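PDB 4P5A: thymidylate synthase ThyX from Streptomyces cacaoi subsp. asoensis, which probably methylates UMP and dUMP reductively, using methylenetetrahydrofolate as the carbon donor and FAD with NADPH as the reductant, as a homotetramer. Local coordinates for residues B[4-12]-B[103-111]; B[74-84]-B[206-216]. One frame throughout, in Å; residues are numbered along the deposited sequence.

Contact 1: B[4-12]-B[103-111]; sequences PRIELRSDI and GAAFYVPDA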
# COMPACT_ATOMS: atom_id res chain seq x y z
N PRO B 4 -35.29 -21.49 14.34
CA PRO B 4 -33.93 -21.77 14.85
C PRO B 4 -33.51 -20.80 15.98
O PRO B 4 -33.70 -19.56 15.89
CB PRO B 4 -33.03 -21.67 13.59
CG PRO B 4 -33.85 -20.93 12.52
CD PRO B 4 -35.26 -20.67 13.11
N ARG B 5 -33.00 -21.40 17.06
CA ARG B 5 -32.55 -20.68 18.25
C ARG B 5 -31.21 -19.96 17.93
O ARG B 5 -30.37 -20.45 17.13
CB ARG B 5 -32.30 -21.68 19.38
CG ARG B 5 -32.64 -21.18 20.75
CD ARG B 5 -34.01 -21.71 21.18
NE ARG B 5 -34.21 -21.64 22.63
CZ ARG B 5 -35.41 -21.55 23.22
NH1 ARG B 5 -36.52 -21.51 22.45
NH2 ARG B 5 -35.52 -21.49 24.56
N ILE B 6 -31.02 -18.81 18.55
CA ILE B 6 -29.77 -18.15 18.43
C ILE B 6 -28.77 -18.80 19.39
O ILE B 6 -29.14 -19.38 20.45
CB ILE B 6 -29.86 -16.65 18.78
CG1 ILE B 6 -30.33 -16.40 20.24
CG2 ILE B 6 -30.86 -15.84 17.81
CD1 ILE B 6 -29.98 -14.97 20.67
N GLU B 7 -27.46 -18.59 19.12
CA GLU B 7 -26.42 -19.00 20.00
C GLU B 7 -25.62 -17.76 20.50
O GLU B 7 -25.15 -16.92 19.66
CB GLU B 7 -25.49 -19.99 19.29
CG GLU B 7 -24.33 -20.34 20.15
CD GLU B 7 -23.25 -21.16 19.42
OE1 GLU B 7 -23.19 -21.21 18.15
OE2 GLU B 7 -22.43 -21.75 20.15
N LEU B 8 -25.53 -17.55 21.82
CA LEU B 8 -24.63 -16.53 22.34
C LEU B 8 -23.28 -17.09 22.68
O LEU B 8 -23.17 -18.10 23.36
CB LEU B 8 -25.16 -15.86 23.59
CG LEU B 8 -26.61 -15.40 23.46
CD1 LEU B 8 -27.09 -15.02 24.89
CD2 LEU B 8 -26.65 -14.21 22.57
N ARG B 9 -22.22 -16.40 22.27
CA ARG B 9 -20.85 -16.86 22.55
C ARG B 9 -20.03 -15.66 22.99
O ARG B 9 -20.40 -14.53 22.68
CB ARG B 9 -20.21 -17.48 21.30
CG ARG B 9 -20.99 -18.57 20.61
CD ARG B 9 -20.20 -19.22 19.45
NE ARG B 9 -18.99 -19.92 19.90
CZ ARG B 9 -18.85 -21.25 20.00
NH1 ARG B 9 -19.84 -22.06 19.67
NH2 ARG B 9 -17.70 -21.76 20.43
N SER B 10 -18.92 -15.90 23.71
CA SER B 10 -18.05 -14.83 24.10
C SER B 10 -16.64 -15.04 23.60
O SER B 10 -15.75 -14.33 24.05
CB SER B 10 -17.98 -14.74 25.61
OG SER B 10 -19.23 -14.29 26.16
N ASP B 11 -16.41 -16.07 22.80
CA ASP B 11 -15.01 -16.39 22.50
C ASP B 11 -14.65 -15.72 21.15
O ASP B 11 -15.52 -15.46 20.31
CB ASP B 11 -14.77 -17.90 22.38
CG ASP B 11 -15.70 -18.59 21.37
OD1 ASP B 11 -16.78 -18.05 21.02
OD2 ASP B 11 -15.35 -19.70 20.90
N ILE B 12 -13.38 -15.45 21.02
CA ILE B 12 -12.88 -14.88 19.78
C ILE B 12 -11.73 -15.77 19.45
O ILE B 12 -10.87 -15.99 20.32
CB ILE B 12 -12.26 -13.55 20.12
CG1 ILE B 12 -13.25 -12.57 20.71
CG2 ILE B 12 -11.78 -12.94 18.81
CD1 ILE B 12 -14.15 -12.05 19.80
N GLY B 103 -25.21 -17.74 9.99
CA GLY B 103 -25.50 -18.58 11.19
C GLY B 103 -25.97 -17.76 12.36
O GLY B 103 -25.74 -16.52 12.45
N ALA B 104 -26.55 -18.44 13.34
CA ALA B 104 -27.16 -17.69 14.41
C ALA B 104 -26.23 -17.59 15.60
O ALA B 104 -26.60 -17.90 16.70
CB ALA B 104 -28.52 -18.35 14.83
N ALA B 105 -25.00 -17.12 15.38
CA ALA B 105 -24.05 -17.00 16.50
C ALA B 105 -23.75 -15.57 16.67
O ALA B 105 -23.43 -14.85 15.66
CB ALA B 105 -22.81 -17.78 16.26
N PHE B 106 -23.83 -15.09 17.92
CA PHE B 106 -23.78 -13.63 18.22
C PHE B 106 -22.89 -13.46 19.42
O PHE B 106 -22.92 -14.29 20.37
CB PHE B 106 -25.20 -13.01 18.52
CG PHE B 106 -26.13 -13.19 17.43
CD1 PHE B 106 -26.98 -14.26 17.41
CD2 PHE B 106 -26.07 -12.33 16.30
CE1 PHE B 106 -27.81 -14.51 16.35
CE2 PHE B 106 -26.93 -12.57 15.17
CZ PHE B 106 -27.82 -13.64 15.23
N TYR B 107 -22.08 -12.40 19.43
CA TYR B 107 -21.17 -12.18 20.52
C TYR B 107 -21.81 -11.40 21.71
O TYR B 107 -22.49 -10.37 21.52
CB TYR B 107 -19.92 -11.33 20.01
CG TYR B 107 -18.95 -10.92 21.10
CD1 TYR B 107 -19.01 -9.63 21.68
CD2 TYR B 107 -17.99 -11.83 21.60
CE1 TYR B 107 -18.16 -9.26 22.70
CE2 TYR B 107 -17.11 -11.46 22.63
CZ TYR B 107 -17.20 -10.21 23.17
OH TYR B 107 -16.34 -9.79 24.19
N VAL B 108 -21.49 -11.86 22.92
CA VAL B 108 -21.79 -11.05 24.12
C VAL B 108 -20.56 -11.13 24.98
O VAL B 108 -19.91 -12.17 25.03
CB VAL B 108 -23.10 -11.64 24.92
CG1 VAL B 108 -24.36 -11.49 24.10
CG2 VAL B 108 -22.85 -13.06 25.31
N PRO B 109 -20.23 -10.07 25.70
CA PRO B 109 -19.01 -10.11 26.51
C PRO B 109 -19.11 -11.12 27.65
O PRO B 109 -20.22 -11.33 28.15
CB PRO B 109 -18.88 -8.69 27.03
CG PRO B 109 -20.24 -7.94 26.70
CD PRO B 109 -21.00 -8.81 25.74
N ASP B 110 -18.00 -11.72 28.06
CA ASP B 110 -18.09 -12.61 29.24
C ASP B 110 -18.03 -11.84 30.58
O ASP B 110 -17.95 -10.59 30.65
CB ASP B 110 -17.06 -13.70 29.20
CG ASP B 110 -15.68 -13.19 29.38
OD1 ASP B 110 -15.42 -12.05 29.92
OD2 ASP B 110 -14.80 -13.94 28.99
N ALA B 111 -18.09 -12.59 31.67
CA ALA B 111 -18.24 -11.92 32.96
C ALA B 111 -17.02 -11.11 33.37
O ALA B 111 -17.14 -10.29 34.26
CB ALA B 111 -18.70 -12.92 34.07
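Glu-7 N gives its hydrogen to Ala-104 O at 2.7 Å with an N-H...O angle of 159°, opening the small parallel two-stranded sheet made by strands 7-9 and 105-107. The bonding pattern is that of parallel strands: Glu-7 pairs through N and O with residues 104 and 106, Arg-9 with 106 and 108, and the strand axes diverge by only 35°. Phe-106 receives Arg-9 N on its O at 2.9 Å, while Val-108 N reaches Arg-9 O at 2.9 Å; that same oxygen also has the Tyr-107 CA 3.3 Å away, a CA-H...O contact.

The two faces differ. On the face of Leu-8 and Phe-106, the flanking Ile-6 and Val-108 add their side chains: Ile-6 stands at about a right angle to Phe-106, with CG2 3.6 Å from ring atom CE1, and Leu-8 CD2 rests on Val-108 CG1 at 3.9 Å. Helix 131-157 packs here through Tyr-145. On the other face, in the conformer given, one of two deposited for Arg-9, a network internal to 4-12 forms: Arg-9 holds Asp-11 side-on, NE to OD1 and NH2 to OD2, while NH1 bonds weakly to Glu-7 OE2 within a salt bridge. Tyr-107 lies on this face too: CG is anti to the backbone N (chi1 174°), and the ring edge then meets Ser-10 O near the ring plane, with CE2 3.5 Å from that oxygen.

Contact 2: B[74-84]-B[206-216]; sequences VRAPIFTVRHL and QREIEMVAEQM. With 5BU (5-bromo-uridine-5'-monophosphate), chain F.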
# COMPACT_ATOMS: atom_id res chain seq x y z
N VAL B 74 -9.62 -16.34 11.60
CA VAL B 74 -10.11 -15.56 12.71
C VAL B 74 -11.65 -15.67 12.72
O VAL B 74 -12.29 -15.51 11.72
CB VAL B 74 -9.76 -14.04 12.49
CG1 VAL B 74 -10.32 -13.17 13.67
CG2 VAL B 74 -8.19 -13.88 12.41
N ARG B 75 -12.23 -15.97 13.88
CA ARG B 75 -13.65 -15.87 14.07
C ARG B 75 -14.02 -14.82 15.13
O ARG B 75 -13.54 -14.90 16.29
CB ARG B 75 -14.19 -17.24 14.51
CG ARG B 75 -15.77 -17.30 14.58
CD ARG B 75 -16.31 -18.79 14.88
NE ARG B 75 -15.34 -19.79 14.40
CZ ARG B 75 -15.35 -20.36 13.19
NH1 ARG B 75 -16.31 -20.10 12.30
NH2 ARG B 75 -14.40 -21.22 12.87
N ALA B 76 -14.81 -13.82 14.75
CA ALA B 76 -15.01 -12.66 15.65
C ALA B 76 -16.27 -12.00 15.16
O ALA B 76 -16.65 -12.14 13.97
CB ALA B 76 -13.77 -11.66 15.57
N PRO B 77 -16.92 -11.15 16.04
CA PRO B 77 -18.08 -10.39 15.65
C PRO B 77 -17.71 -9.31 14.63
O PRO B 77 -16.54 -8.84 14.60
CB PRO B 77 -18.57 -9.78 16.98
CG PRO B 77 -17.32 -9.69 17.85
CD PRO B 77 -16.50 -10.94 17.45
N ILE B 78 -18.64 -8.98 13.77
CA ILE B 78 -18.37 -7.95 12.75
C ILE B 78 -17.75 -6.65 13.32
O ILE B 78 -16.82 -6.11 12.70
CB ILE B 78 -19.72 -7.63 12.04
CG1 ILE B 78 -20.03 -8.80 11.14
CG2 ILE B 78 -19.61 -6.30 11.20
CD1 ILE B 78 -21.39 -8.69 10.49
N PHE B 79 -18.20 -6.15 14.48
CA PHE B 79 -17.56 -4.93 14.90
C PHE B 79 -16.06 -5.04 15.13
O PHE B 79 -15.36 -4.04 15.04
CB PHE B 79 -18.23 -4.27 16.11
CG PHE B 79 -18.04 -5.01 17.40
CD1 PHE B 79 -18.86 -6.11 17.75
CD2 PHE B 79 -16.97 -4.66 18.24
CE1 PHE B 79 -18.61 -6.82 18.97
CE2 PHE B 79 -16.71 -5.38 19.41
CZ PHE B 79 -17.49 -6.48 19.75
N THR B 80 -15.58 -6.22 15.51
CA THR B 80 -14.14 -6.44 15.73
C THR B 80 -13.44 -6.76 14.40
O THR B 80 -12.31 -6.34 14.19
CB THR B 80 -13.99 -7.65 16.67
OG1 THR B 80 -14.51 -7.26 17.95
CG2 THR B 80 -12.50 -8.02 16.87
N VAL B 81 -14.14 -7.45 13.50
CA VAL B 81 -13.54 -7.60 12.13
C VAL B 81 -13.30 -6.26 11.45
O VAL B 81 -12.30 -6.12 10.73
CB VAL B 81 -14.48 -8.46 11.27
CG1 VAL B 81 -13.94 -8.65 9.83
CG2 VAL B 81 -14.53 -9.84 11.94
N ARG B 82 -14.22 -5.32 11.67
CA ARG B 82 -14.00 -3.97 11.16
C ARG B 82 -12.67 -3.41 11.65
O ARG B 82 -12.01 -2.77 10.80
CB ARG B 82 -15.11 -2.96 11.48
CG ARG B 82 -16.48 -3.51 10.95
CD ARG B 82 -17.19 -2.33 10.18
NE ARG B 82 -17.59 -1.23 10.92
CZ ARG B 82 -17.68 0.02 10.45
NH1 ARG B 82 -18.19 0.89 11.22
NH2 ARG B 82 -17.24 0.41 9.25
N HIS B 83 -12.34 -3.51 12.93
CA HIS B 83 -11.07 -3.01 13.43
C HIS B 83 -9.89 -3.72 12.71
O HIS B 83 -8.98 -3.02 12.29
CB HIS B 83 -10.97 -3.17 14.96
CG HIS B 83 -12.09 -2.47 15.66
ND1 HIS B 83 -12.36 -2.65 17.01
CD2 HIS B 83 -12.95 -1.53 15.21
CE1 HIS B 83 -13.36 -1.87 17.35
NE2 HIS B 83 -13.71 -1.14 16.30
N LEU B 84 -9.95 -5.03 12.64
CA LEU B 84 -8.86 -5.83 11.98
C LEU B 84 -8.71 -5.34 10.55
O LEU B 84 -7.56 -5.12 10.09
CB LEU B 84 -9.25 -7.31 11.95
CG LEU B 84 -8.25 -8.19 11.18
CD1 LEU B 84 -6.82 -8.03 11.74
CD2 LEU B 84 -8.70 -9.64 11.44
N GLN B 206 -10.21 -1.44 21.55
CA GLN B 206 -11.28 -2.20 22.14
C GLN B 206 -10.83 -3.57 22.60
O GLN B 206 -10.05 -4.24 21.93
CB GLN B 206 -12.46 -2.29 21.14
CG GLN B 206 -13.69 -3.04 21.75
CD GLN B 206 -15.07 -2.57 21.28
OE1 GLN B 206 -15.19 -1.66 20.53
NE2 GLN B 206 -16.18 -3.17 21.89
N ARG B 207 -11.37 -4.04 23.76
CA ARG B 207 -10.86 -5.31 24.23
C ARG B 207 -10.95 -6.50 23.22
O ARG B 207 -10.06 -7.37 23.16
CB ARG B 207 -11.69 -5.65 25.51
CG ARG B 207 -11.24 -7.00 26.05
CD ARG B 207 -9.77 -6.95 26.61
NE ARG B 207 -9.49 -8.34 27.07
CZ ARG B 207 -8.37 -9.02 26.80
NH1 ARG B 207 -7.38 -8.43 26.16
NH2 ARG B 207 -8.25 -10.29 27.20
N GLU B 208 -12.00 -6.53 22.40
CA GLU B 208 -12.19 -7.69 21.53
C GLU B 208 -11.11 -7.79 20.44
O GLU B 208 -10.56 -8.90 20.17
CB GLU B 208 -13.60 -7.69 20.91
CG GLU B 208 -14.78 -8.11 21.95
CD GLU B 208 -15.13 -6.98 22.95
OE1 GLU B 208 -15.64 -7.30 24.06
OE2 GLU B 208 -14.79 -5.81 22.72
N ILE B 209 -10.77 -6.67 19.80
CA ILE B 209 -9.63 -6.76 18.88
C ILE B 209 -8.32 -7.04 19.57
O ILE B 209 -7.45 -7.75 19.01
CB ILE B 209 -9.55 -5.49 17.89
CG1 ILE B 209 -8.47 -5.71 16.80
CG2 ILE B 209 -9.17 -4.25 18.72
CD1 ILE B 209 -8.92 -6.86 15.83
N GLU B 210 -8.24 -6.62 20.83
CA GLU B 210 -7.04 -6.94 21.60
C GLU B 210 -6.97 -8.45 21.81
O GLU B 210 -5.88 -9.00 21.83
CB GLU B 210 -7.03 -6.20 22.93
CG GLU B 210 -5.69 -6.45 23.69
CD GLU B 210 -5.66 -5.67 25.01
OE1 GLU B 210 -4.57 -5.21 25.27
OE2 GLU B 210 -6.68 -5.61 25.80
N MET B 211 -8.10 -9.12 22.06
CA MET B 211 -8.07 -10.59 22.14
C MET B 211 -7.58 -11.28 20.89
O MET B 211 -6.87 -12.29 20.96
CB MET B 211 -9.47 -11.11 22.52
CG MET B 211 -9.92 -10.56 23.92
SD MET B 211 -11.71 -10.87 24.11
CE MET B 211 -11.78 -12.66 24.06
N VAL B 212 -7.98 -10.75 19.74
CA VAL B 212 -7.43 -11.26 18.45
C VAL B 212 -5.96 -11.07 18.46
O VAL B 212 -5.17 -12.03 18.11
CB VAL B 212 -8.08 -10.49 17.25
CG1 VAL B 212 -7.36 -10.88 15.90
CG2 VAL B 212 -9.63 -10.77 17.16
N ALA B 213 -5.52 -9.81 18.72
CA ALA B 213 -4.09 -9.48 18.65
C ALA B 213 -3.27 -10.38 19.61
O ALA B 213 -2.17 -10.78 19.24
CB ALA B 213 -3.87 -8.02 19.06
N GLU B 214 -3.75 -10.62 20.85
CA GLU B 214 -2.92 -11.41 21.78
C GLU B 214 -2.72 -12.85 21.28
O GLU B 214 -1.64 -13.42 21.42
CB GLU B 214 -3.58 -11.43 23.22
CG GLU B 214 -3.53 -10.06 23.81
CD GLU B 214 -4.43 -9.88 25.08
OE1 GLU B 214 -5.43 -10.67 25.26
OE2 GLU B 214 -4.09 -8.93 25.84
N GLN B 215 -3.71 -13.39 20.63
CA GLN B 215 -3.57 -14.75 20.15
C GLN B 215 -2.64 -14.81 18.94
O GLN B 215 -1.94 -15.79 18.75
CB GLN B 215 -4.95 -15.35 19.84
CG GLN B 215 -5.85 -15.52 21.10
CD GLN B 215 -7.22 -16.11 20.66
OE1 GLN B 215 -7.29 -17.17 20.02
NE2 GLN B 215 -8.27 -15.36 20.89
N MET B 216 -2.73 -13.78 18.08
CA MET B 216 -1.83 -13.74 16.96
C MET B 216 -0.42 -13.68 17.51
O MET B 216 0.51 -14.25 16.97
CB MET B 216 -2.13 -12.49 16.08
CG MET B 216 -3.37 -12.78 15.26
SD MET B 216 -3.75 -11.23 14.37
CE MET B 216 -5.09 -11.77 13.27
P 5BU F . -16.18 1.99 15.94
OP1 5BU F . -17.63 2.24 15.57
OP2 5BU F . -15.56 3.03 16.90
OP3 5BU F . -15.89 0.52 16.40
O5' 5BU F . -15.34 2.18 14.54
C5' 5BU F . -15.70 3.17 13.69
C4' 5BU F . -14.67 3.14 12.45
O4' 5BU F . -13.33 3.44 12.98
C3' 5BU F . -14.54 1.75 11.84
O3' 5BU F . -14.09 1.85 10.45
C2' 5BU F . -13.39 1.17 12.65
O2' 5BU F . -12.73 0.13 11.91
C1' 5BU F . -12.47 2.32 13.01
N1 5BU F . -11.93 2.29 14.39
C2 5BU F . -11.07 1.24 14.71
O2 5BU F . -10.70 0.51 13.77
N3 5BU F . -10.63 1.01 15.97
C4 5BU F . -11.04 1.86 17.00
O4 5BU F . -10.64 1.67 18.12
C5 5BU F . -11.92 2.90 16.64
C6 5BU F . -12.43 3.14 15.41
BR 5BU F . -12.35 4.21 18.01
O HOH W 1 -12.89 -4.84 18.91
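His-83 packs on Ile-209 from its first side-chain atom: CB lies 4.0 Å from Ile-209 CB, where helix 78-84, which follows directly from strand 69-77, crosses helix 207-223 in the ThyX fold. The axes of 78-84 and 207-216 come within 9.1 Å, 62° apart. With CG anti to its own carbonyl carbon (chi1 -57°), the imidazole is carried past Ile-209 into the nucleotide pocket. There one ring face receives the 5-bromo-UMP base, CD2 lying 3.4 Å from its C2, and the opposite face has Phe-79 O over its centre. ND1 shares a water with Thr-80 OG1 and Ile-209 N, at 2.9 Å from ND1; the water accepts from Ile-209 N and so links both helices. His-83 CE1 faces Gln-206 OE1 in the ring plane at 3.7 Å. At the tip, His-83 NE2 donates to phosphate oxygen OP3 of the nucleotide at 2.7 Å, nearly straight at 166°.

Gln-206 itself is held by the second subunit, its OE1 by Arg-166 and its NE2 by the Glu-163 O. Ser-96, Ala-97 and Arg-98 of that subunit also bind the nucleotide, which therefore sits between two chains. Away from the pocket the interface turns apolar: Ile-209 CD1 touches Leu-84 CB, Thr-80 CG2 meets Val-212 CG2 at 4.0 Å, and Met-216, its chain extended beyond CG, brings CE to 3.8 Å from Val-74 CG2.

How the contacts relate
Contact 2 lies at the heart of the chain, about 3 Å from its centre, and all its touching residues are buried; contact 1 sits about 18 Å out and is only partly buried. The chemistry follows: backbone hydrogen bonds join 4-12 to 103-111, with a salt-bridge network within 4-12 beside them, whereas apolar packing and one shared water join 74-84 to 206-216 beside the nucleotide. Their centres are about 15 Å apart, yet they meet directly. Tyr-107 OH and Glu-208 OE1, 2.6 Å apart, probably share a hydrogen bond, and Ile-12 CG2 packs on Val-212 CG2 at 3.5 Å. Both contacts also touch the second subunit, Tyr-107 and Phe-79 each reaching its Leu-167.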